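Local coordinates for protein putative tryptophan halogenase (Xanthomonas campestris pv. campestris, PDB 6Y1W) that is a putative flavin-dependent halogenase, probably using FAD in a Rossmann-type nucleotide-binding fold to halogenate an organic substrate, possibly tryptophan or a related compound, at residues G24-W29 against T349-I354; V67-L72 against G168-F173. One frame throughout, in Å; residues are numbered along the deposited sequence.

Overall arrangement
The worked example shows how distant parts of a flavoprotein chain meet around one helix. From the N terminus, strand 18-22 leads into helix 25-39, whose first turn enters contact 1 and waits for its partner until the start of helix 350-363, closing a loop of 319 residues. Contact 2 is nested inside that loop: helix 65-73 meets helix 167-180 after 95 intervening residues. The centres of the two contacts lie about 10 Å apart, and they touch directly, A171 of contact 2 packing on G25 and T26 of contact 1. Together they tie helix 25-39 and its probable nucleotide-binding turn to three helices from later in the chain.

Contact 1. Residues G24-W29 against T349-I354; sequences GGTAGW and TNIHLI
T26 and A27, in the first turn of helix 25-39, meet I351 and I354 at the start of helix 350-363, beside a glycine-rich turn consistent with a Rossmann-type GxGxxG motif. The short segments run roughly in the same direction, at 24° to one another, but their axes come no closer than 10.1 Å, and short aliphatic side chains span the gap. The tight part is wholly apolar. In the conformer described, one of two for this residue, T26 carries CG2 anti to its own nitrogen (chi1 -50° for OG1), which aims this methyl across the interface, where CG2 of T26 lies 3.8 Å from CG1 of I351. The two side chains cross at about a right angle. I354 brings two branches to A27: its CG2 lies 3.9 Å from A27 CA, and its extended other branch ends in CD1, likewise 3.9 Å from A27 CB. M30, one helical turn beyond T26, also packs on both isoleucines.

The amino end of the helix is the polar part of the contact, and T26 borders both parts. There the backbone nitrogens of T26 and A27 are each hydrogen-bonded to a bound L-tartaric acid, probably from the crystallisation liquor. The tartrate sits where the helix dipole would probably favour a negatively charged group, consistent with the role predicted for G24, G25, T26 and A27 in FAD binding; I351 is predicted to contribute as well. G25 turns the chain here with a positive phi of 62°. Within the turn, G28 N is hydrogen-bonded to G24 O, 2.9 Å away.

Contact 2. Residues V67-L72 against G168-F173; sequences VTFHRL and GLYARF
A buried polar bridge between aromatic side chains joins helix 65-73 to helix 167-180, next to the probable Rossmann-type nucleotide-binding turn of this flavoprotein. H70 and Y170 reach for each other from opposite directions, spanning helices whose nearest CA atoms, those of H70 and Y170, remain 12.0 Å apart. Y170 extends its ring with CG anti to the backbone nitrogen (chi1 -178°), carrying the hydroxyl to the edge of the imidazole, near its plane. The rings meet rim to rim, with planes at 58°, so the link depends on the hydrogen bond and not on stacking. Either partner could supply the proton, and the angle of 157° makes the bond fairly straight.

F69 shares the hydroxyl's surroundings: its CD2 edge lies 3.9 Å from Y170 OH, close to the phenyl plane. Around this pair, F80 of helix 77-83 meets both the H70 and Y170 rings, while M30 of helix 25-39 packs on F69 and Y170. The bond itself thus links two helices, and F80 and M30 add two more by packing. Within this buried contact each polar group grips the other: H70 NE2 and Y170 OH are 2.8 Å apart.

Contact 1. Residues G24-W29 against T349-I354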
ATOM      1  N   GLY A  24      32.584   2.384  -3.084  1.00 16.66           N
ATOM      2  CA  GLY A  24      32.434   1.264  -2.183  1.00 17.99           C
ATOM      3  C   GLY A  24      31.559   1.667  -1.020  1.00 15.82           C
ATOM      4  O   GLY A  24      30.461   2.199  -1.220  1.00 16.53           O
ATOM      5  N   GLY A  25      32.063   1.434   0.188  1.00 17.08           N
ATOM      6  CA  GLY A  25      31.381   1.728   1.399  1.00 15.44           C
ATOM      7  C   GLY A  25      30.095   0.916   1.472  1.00 14.97           C
ATOM      8  O   GLY A  25      29.912  -0.108   0.826  1.00 16.49           O
ATOM      9  N   THR A  26      29.170   1.409   2.281  1.00 15.73           N
ATOM     10  CA  THR A  26      27.901   0.728   2.467  0.51 16.10           C
ATOM     11  C   THR A  26      27.103   0.662   1.165  1.00 14.92           C
ATOM     12  O   THR A  26      26.507  -0.361   0.811  1.00 14.83           O
ATOM     13  CB  THR A  26      27.135   1.497   3.535  0.51 19.02           C
ATOM     14  OG1 THR A  26      28.003   1.704   4.672  0.51 19.62           O
ATOM     15  CG2 THR A  26      25.917   0.764   3.923  0.51 14.83           C
ATOM     16  N   ALA A  27      27.009   1.802   0.478  1.00 13.61           N
ATOM     17  CA  ALA A  27      26.145   1.823  -0.707  1.00 13.90           C
ATOM     18  C   ALA A  27      26.658   0.875  -1.775  1.00 14.40           C
ATOM     19  O   ALA A  27      25.892   0.092  -2.351  1.00 14.23           O
ATOM     20  CB  ALA A  27      26.035   3.243  -1.268  1.00 14.16           C
ATOM     21  N   GLY A  28      27.951   0.954  -2.063  1.00 13.99           N
ATOM     22  CA  GLY A  28      28.506   0.165  -3.153  1.00 12.55           C
ATOM     23  C   GLY A  28      28.466  -1.319  -2.843  1.00 12.38           C
ATOM     24  O   GLY A  28      28.101  -2.136  -3.718  1.00 14.15           O
ATOM     25  N   TRP A  29      28.834  -1.689  -1.606  1.00 13.78           N
ATOM     26  CA  TRP A  29      28.909  -3.123  -1.322  1.00 12.78           C
ATOM     27  C   TRP A  29      27.547  -3.707  -0.999  1.00 13.17           C
ATOM     28  O   TRP A  29      27.338  -4.905  -1.213  1.00 14.41           O
ATOM     29  CB  TRP A  29      29.948  -3.410  -0.216  1.00 13.25           C
ATOM     30  CG  TRP A  29      31.367  -3.225  -0.736  1.00 15.64           C
ATOM     31  CD1 TRP A  29      32.251  -2.244  -0.385  1.00 14.82           C
ATOM     32  CD2 TRP A  29      32.025  -4.014  -1.740  1.00 13.53           C
ATOM     33  NE1 TRP A  29      33.423  -2.395  -1.088  1.00 14.66           N
ATOM     34  CE2 TRP A  29      33.301  -3.465  -1.937  1.00 14.17           C
ATOM     35  CE3 TRP A  29      31.648  -5.132  -2.485  1.00 17.90           C
ATOM     36  CZ2 TRP A  29      34.215  -3.994  -2.861  1.00 17.96           C
ATOM     37  CZ3 TRP A  29      32.538  -5.654  -3.394  1.00 16.07           C
ATOM     38  CH2 TRP A  29      33.815  -5.082  -3.581  1.00 18.20           C
ATOM     39  N   THR A 349      17.315   6.208   8.717  1.00 12.55           N
ATOM     40  CA  THR A 349      16.835   5.826   7.388  1.00 12.71           C
ATOM     41  C   THR A 349      17.947   5.690   6.336  1.00 14.18           C
ATOM     42  O   THR A 349      17.634   5.291   5.212  1.00 14.27           O
ATOM     43  CB  THR A 349      15.784   6.820   6.872  1.00 12.93           C
ATOM     44  OG1 THR A 349      16.233   8.182   7.046  1.00 14.72           O
ATOM     45  CG2 THR A 349      14.443   6.629   7.577  1.00 11.96           C
ATOM     46  N   ASN A 350      19.223   5.960   6.645  1.00 15.32           N
ATOM     47  CA  ASN A 350      20.256   5.988   5.588  1.00 14.80           C
ATOM     48  C   ASN A 350      20.412   4.629   4.898  1.00 16.73           C
ATOM     49  O   ASN A 350      20.315   4.507   3.664  1.00 15.50           O
ATOM     50  CB  ASN A 350      21.606   6.417   6.196  1.00 14.92           C
ATOM     51  CG  ASN A 350      22.771   6.239   5.218  1.00 25.38           C
ATOM     52  OD1 ASN A 350      22.742   6.848   4.155  1.00 28.27           O
ATOM     53  ND2 ASN A 350      23.796   5.415   5.561  1.00 19.32           N
ATOM     54  N   ILE A 351      20.687   3.582   5.684  1.00 13.04           N
ATOM     55  CA  ILE A 351      20.871   2.262   5.081  1.00 15.53           C
ATOM     56  C   ILE A 351      19.591   1.755   4.429  1.00 15.16           C
ATOM     57  O   ILE A 351      19.643   1.104   3.374  1.00 14.85           O
ATOM     58  CB  ILE A 351      21.452   1.309   6.142  1.00 11.83           C
ATOM     59  CG1 ILE A 351      22.957   1.574   6.226  1.00 15.63           C
ATOM     60  CG2 ILE A 351      21.189  -0.183   5.779  1.00 14.19           C
ATOM     61  CD1 ILE A 351      23.641   0.838   7.381  1.00 17.77           C
ATOM     62  N   HIS A 352      18.435   2.086   4.997  1.00 12.99           N
ATOM     63  CA  HIS A 352      17.154   1.710   4.406  1.00 13.16           C
ATOM     64  C   HIS A 352      16.999   2.293   3.011  1.00 14.86           C
ATOM     65  O   HIS A 352      16.509   1.621   2.092  1.00 14.44           O
ATOM     66  CB  HIS A 352      16.038   2.195   5.325  1.00 14.90           C
ATOM     67  CG  HIS A 352      14.690   2.143   4.684  1.00 12.56           C
ATOM     68  ND1 HIS A 352      13.919   1.000   4.672  1.00 13.38           N
ATOM     69  CD2 HIS A 352      13.971   3.097   4.048  1.00 14.79           C
ATOM     70  CE1 HIS A 352      12.773   1.252   4.053  1.00 13.75           C
ATOM     71  NE2 HIS A 352      12.779   2.522   3.673  1.00 14.34           N
ATOM     72  N   LEU A 353      17.389   3.560   2.835  1.00 12.86           N
ATOM     73  CA  LEU A 353      17.219   4.169   1.528  1.00 11.42           C
ATOM     74  C   LEU A 353      18.156   3.562   0.502  1.00 14.10           C
ATOM     75  O   LEU A 353      17.784   3.471  -0.663  1.00 15.47           O
ATOM     76  CB  LEU A 353      17.424   5.681   1.610  1.00 14.44           C
ATOM     77  CG  LEU A 353      16.193   6.356   2.230  1.00 15.08           C
ATOM     78  CD1 LEU A 353      16.572   7.763   2.699  1.00 16.62           C
ATOM     79  CD2 LEU A 353      14.978   6.386   1.301  1.00 16.36           C
ATOM     80  N   ILE A 354      19.354   3.130   0.916  1.00 13.58           N
ATOM     81  CA  ILE A 354      20.211   2.348   0.018  1.00 11.75           C
ATOM     82  C   ILE A 354      19.514   1.053  -0.370  1.00 12.44           C
ATOM     83  O   ILE A 354      19.435   0.687  -1.554  1.00 13.63           O
ATOM     84  CB  ILE A 354      21.570   2.068   0.686  1.00 14.17           C
ATOM     85  CG1 ILE A 354      22.348   3.381   0.863  1.00 14.09           C
ATOM     86  CG2 ILE A 354      22.387   1.129  -0.230  1.00 13.07           C
ATOM     87  CD1 ILE A 354      23.583   3.234   1.802  1.00 16.66           C
TER

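Contact 2. Residues V67-L72 against G168-F173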
ATOM      1  N   VAL A  67      16.466  -6.440   8.277  1.00 11.46           N
ATOM      2  CA  VAL A  67      16.275  -7.856   8.598  1.00 11.83           C
ATOM      3  C   VAL A  67      15.770  -8.588   7.363  1.00 17.32           C
ATOM      4  O   VAL A  67      16.228  -9.690   7.023  1.00 15.34           O
ATOM      5  CB  VAL A  67      15.302  -8.017   9.779  1.00 17.50           C
ATOM      6  CG1 VAL A  67      15.184  -9.494  10.182  1.00 16.55           C
ATOM      7  CG2 VAL A  67      15.749  -7.199  10.973  1.00 12.95           C
ATOM      8  N   THR A  68      14.814  -7.984   6.673  1.00 15.32           N
ATOM      9  CA  THR A  68      14.329  -8.561   5.422  1.00 14.40           C
ATOM     10  C   THR A  68      15.420  -8.622   4.360  1.00 13.80           C
ATOM     11  O   THR A  68      15.514  -9.617   3.632  1.00 14.49           O
ATOM     12  CB  THR A  68      13.134  -7.743   4.939  1.00 18.33           C
ATOM     13  OG1 THR A  68      12.118  -7.802   5.940  1.00 21.77           O
ATOM     14  CG2 THR A  68      12.587  -8.304   3.612  1.00 17.12           C
ATOM     15  N   PHE A  69      16.215  -7.559   4.202  1.00 14.59           N
ATOM     16  CA  PHE A  69      17.323  -7.583   3.229  1.00 13.72           C
ATOM     17  C   PHE A  69      18.207  -8.821   3.418  1.00 14.27           C
ATOM     18  O   PHE A  69      18.586  -9.502   2.449  1.00 15.11           O
ATOM     19  CB  PHE A  69      18.175  -6.301   3.405  1.00 17.95           C
ATOM     20  CG  PHE A  69      19.188  -6.043   2.288  1.00 14.76           C
ATOM     21  CD1 PHE A  69      18.769  -5.860   0.976  1.00 14.02           C
ATOM     22  CD2 PHE A  69      20.554  -5.949   2.592  1.00 16.92           C
ATOM     23  CE1 PHE A  69      19.716  -5.553  -0.043  1.00 11.26           C
ATOM     24  CE2 PHE A  69      21.513  -5.677   1.585  1.00 17.01           C
ATOM     25  CZ  PHE A  69      21.089  -5.468   0.283  1.00 15.76           C
ATOM     26  N   HIS A  70      18.550  -9.136   4.665  1.00 15.24           N
ATOM     27  CA  HIS A  70      19.429 -10.275   4.893  1.00 15.30           C
ATOM     28  C   HIS A  70      18.710 -11.586   4.625  1.00 16.85           C
ATOM     29  O   HIS A  70      19.350 -12.540   4.172  1.00 15.56           O
ATOM     30  CB  HIS A  70      20.004 -10.209   6.318  1.00 14.44           C
ATOM     31  CG  HIS A  70      20.980  -9.098   6.457  1.00 14.70           C
ATOM     32  ND1 HIS A  70      21.494  -8.689   7.669  1.00 14.36           N
ATOM     33  CD2 HIS A  70      21.577  -8.330   5.514  1.00 15.43           C
ATOM     34  CE1 HIS A  70      22.345  -7.697   7.466  1.00 15.79           C
ATOM     35  NE2 HIS A  70      22.415  -7.460   6.170  1.00 16.22           N
ATOM     36  N   ARG A  71      17.394 -11.628   4.822  1.00 14.61           N
ATOM     37  CA  ARG A  71      16.644 -12.809   4.410  1.00 14.52           C
ATOM     38  C   ARG A  71      16.682 -13.000   2.909  1.00 19.20           C
ATOM     39  O   ARG A  71      16.781 -14.136   2.432  1.00 19.82           O
ATOM     40  CB  ARG A  71      15.205 -12.714   4.886  1.00 15.44           C
ATOM     41  CG  ARG A  71      15.145 -12.911   6.346  1.00 21.82           C
ATOM     42  CD  ARG A  71      13.779 -13.341   6.811  1.00 46.94           C
ATOM     43  NE  ARG A  71      13.870 -13.425   8.259  1.00 65.79           N
ATOM     44  CZ  ARG A  71      13.181 -12.671   9.099  1.00 63.00           C
ATOM     45  NH1 ARG A  71      12.313 -11.776   8.628  1.00 45.75           N
ATOM     46  NH2 ARG A  71      13.371 -12.825  10.409  1.00 32.89           N
ATOM     47  N   LEU A  72      16.553 -11.909   2.143  1.00 14.68           N
ATOM     48  CA  LEU A  72      16.612 -12.044   0.686  1.00 14.93           C
ATOM     49  C   LEU A  72      17.985 -12.537   0.258  1.00 16.89           C
ATOM     50  O   LEU A  72      18.102 -13.341  -0.673  1.00 15.98           O
ATOM     51  CB  LEU A  72      16.323 -10.698  -0.014  1.00 17.59           C
ATOM     52  CG  LEU A  72      15.035  -9.982   0.386  1.00 18.81           C
ATOM     53  CD1 LEU A  72      14.921  -8.644  -0.352  1.00 19.31           C
ATOM     54  CD2 LEU A  72      13.817 -10.852   0.153  1.00 20.33           C
ATOM     55  N   GLY A 168      31.526   0.409   8.754  1.00 14.46           N
ATOM     56  CA  GLY A 168      32.710   0.021   8.008  1.00 18.24           C
ATOM     57  C   GLY A 168      32.893  -1.481   8.024  1.00 16.13           C
ATOM     58  O   GLY A 168      33.238  -2.075   7.001  1.00 15.84           O
ATOM     59  N   LEU A 169      32.679  -2.105   9.191  1.00 15.17           N
ATOM     60  CA  LEU A 169      32.737  -3.559   9.263  1.00 15.14           C
ATOM     61  C   LEU A 169      31.630  -4.185   8.436  1.00 15.07           C
ATOM     62  O   LEU A 169      31.829  -5.245   7.847  1.00 13.96           O
ATOM     63  CB  LEU A 169      32.623  -4.043  10.713  1.00 14.90           C
ATOM     64  CG  LEU A 169      33.831  -3.685  11.588  1.00 18.38           C
ATOM     65  CD1 LEU A 169      33.599  -4.063  13.018  1.00 15.73           C
ATOM     66  CD2 LEU A 169      35.092  -4.358  11.021  1.00 19.40           C
ATOM     67  N   TYR A 170      30.457  -3.561   8.387  1.00 12.82           N
ATOM     68  CA  TYR A 170      29.366  -4.108   7.582  1.00 12.52           C
ATOM     69  C   TYR A 170      29.735  -4.091   6.094  1.00 13.41           C
ATOM     70  O   TYR A 170      29.554  -5.095   5.376  1.00 14.44           O
ATOM     71  CB  TYR A 170      28.073  -3.313   7.856  1.00 13.60           C
ATOM     72  CG  TYR A 170      26.831  -3.795   7.116  1.00 12.95           C
ATOM     73  CD1 TYR A 170      26.515  -5.145   7.054  1.00 13.71           C
ATOM     74  CD2 TYR A 170      25.998  -2.895   6.440  1.00 17.54           C
ATOM     75  CE1 TYR A 170      25.374  -5.605   6.398  1.00 14.09           C
ATOM     76  CE2 TYR A 170      24.849  -3.334   5.780  1.00 14.38           C
ATOM     77  CZ  TYR A 170      24.550  -4.689   5.774  1.00 13.50           C
ATOM     78  OH  TYR A 170      23.428  -5.127   5.105  1.00 14.86           O
ATOM     79  N   ALA A 171      30.280  -2.965   5.612  1.00 12.51           N
ATOM     80  CA  ALA A 171      30.738  -2.914   4.224  1.00 12.63           C
ATOM     81  C   ALA A 171      31.798  -3.972   3.932  1.00 14.39           C
ATOM     82  O   ALA A 171      31.822  -4.529   2.831  1.00 15.02           O
ATOM     83  CB  ALA A 171      31.279  -1.507   3.889  1.00 14.82           C
ATOM     84  N   ARG A 172      32.719  -4.226   4.877  1.00 14.62           N
ATOM     85  CA  ARG A 172      33.747  -5.236   4.640  0.58 15.66           C
ATOM     86  C   ARG A 172      33.137  -6.635   4.598  1.00 17.97           C
ATOM     87  O   ARG A 172      33.536  -7.460   3.759  1.00 16.86           O
ATOM     88  CB  ARG A 172      34.836  -5.147   5.718  0.58 19.48           C
ATOM     89  CG  ARG A 172      36.090  -5.985   5.396  0.58 19.73           C
ATOM     90  CD  ARG A 172      36.854  -5.359   4.213  0.58 24.55           C
ATOM     91  NE  ARG A 172      37.927  -6.217   3.693  0.58 23.18           N
ATOM     92  CZ  ARG A 172      37.727  -7.315   2.973  0.58 28.93           C
ATOM     93  NH1 ARG A 172      36.494  -7.696   2.693  0.58 18.27           N
ATOM     94  NH2 ARG A 172      38.757  -8.034   2.533  0.58 32.25           N
ATOM     95  N   PHE A 173      32.137  -6.890   5.449  1.00 15.20           N
ATOM     96  CA  PHE A 173      31.403  -8.154   5.442  1.00 14.03           C
ATOM     97  C   PHE A 173      30.701  -8.353   4.106  1.00 15.56           C
ATOM     98  O   PHE A 173      30.778  -9.433   3.503  1.00 16.77           O
ATOM     99  CB  PHE A 173      30.412  -8.159   6.622  1.00 16.05           C
ATOM    100  CG  PHE A 173      29.523  -9.353   6.686  1.00 15.31           C
ATOM    101  CD1 PHE A 173      29.903 -10.487   7.417  1.00 18.16           C
ATOM    102  CD2 PHE A 173      28.281  -9.335   6.101  1.00 18.41           C
ATOM    103  CE1 PHE A 173      29.034 -11.596   7.500  1.00 20.50           C
ATOM    104  CE2 PHE A 173      27.427 -10.454   6.166  1.00 19.71           C
ATOM    105  CZ  PHE A 173      27.804 -11.565   6.872  1.00 18.89           C
TER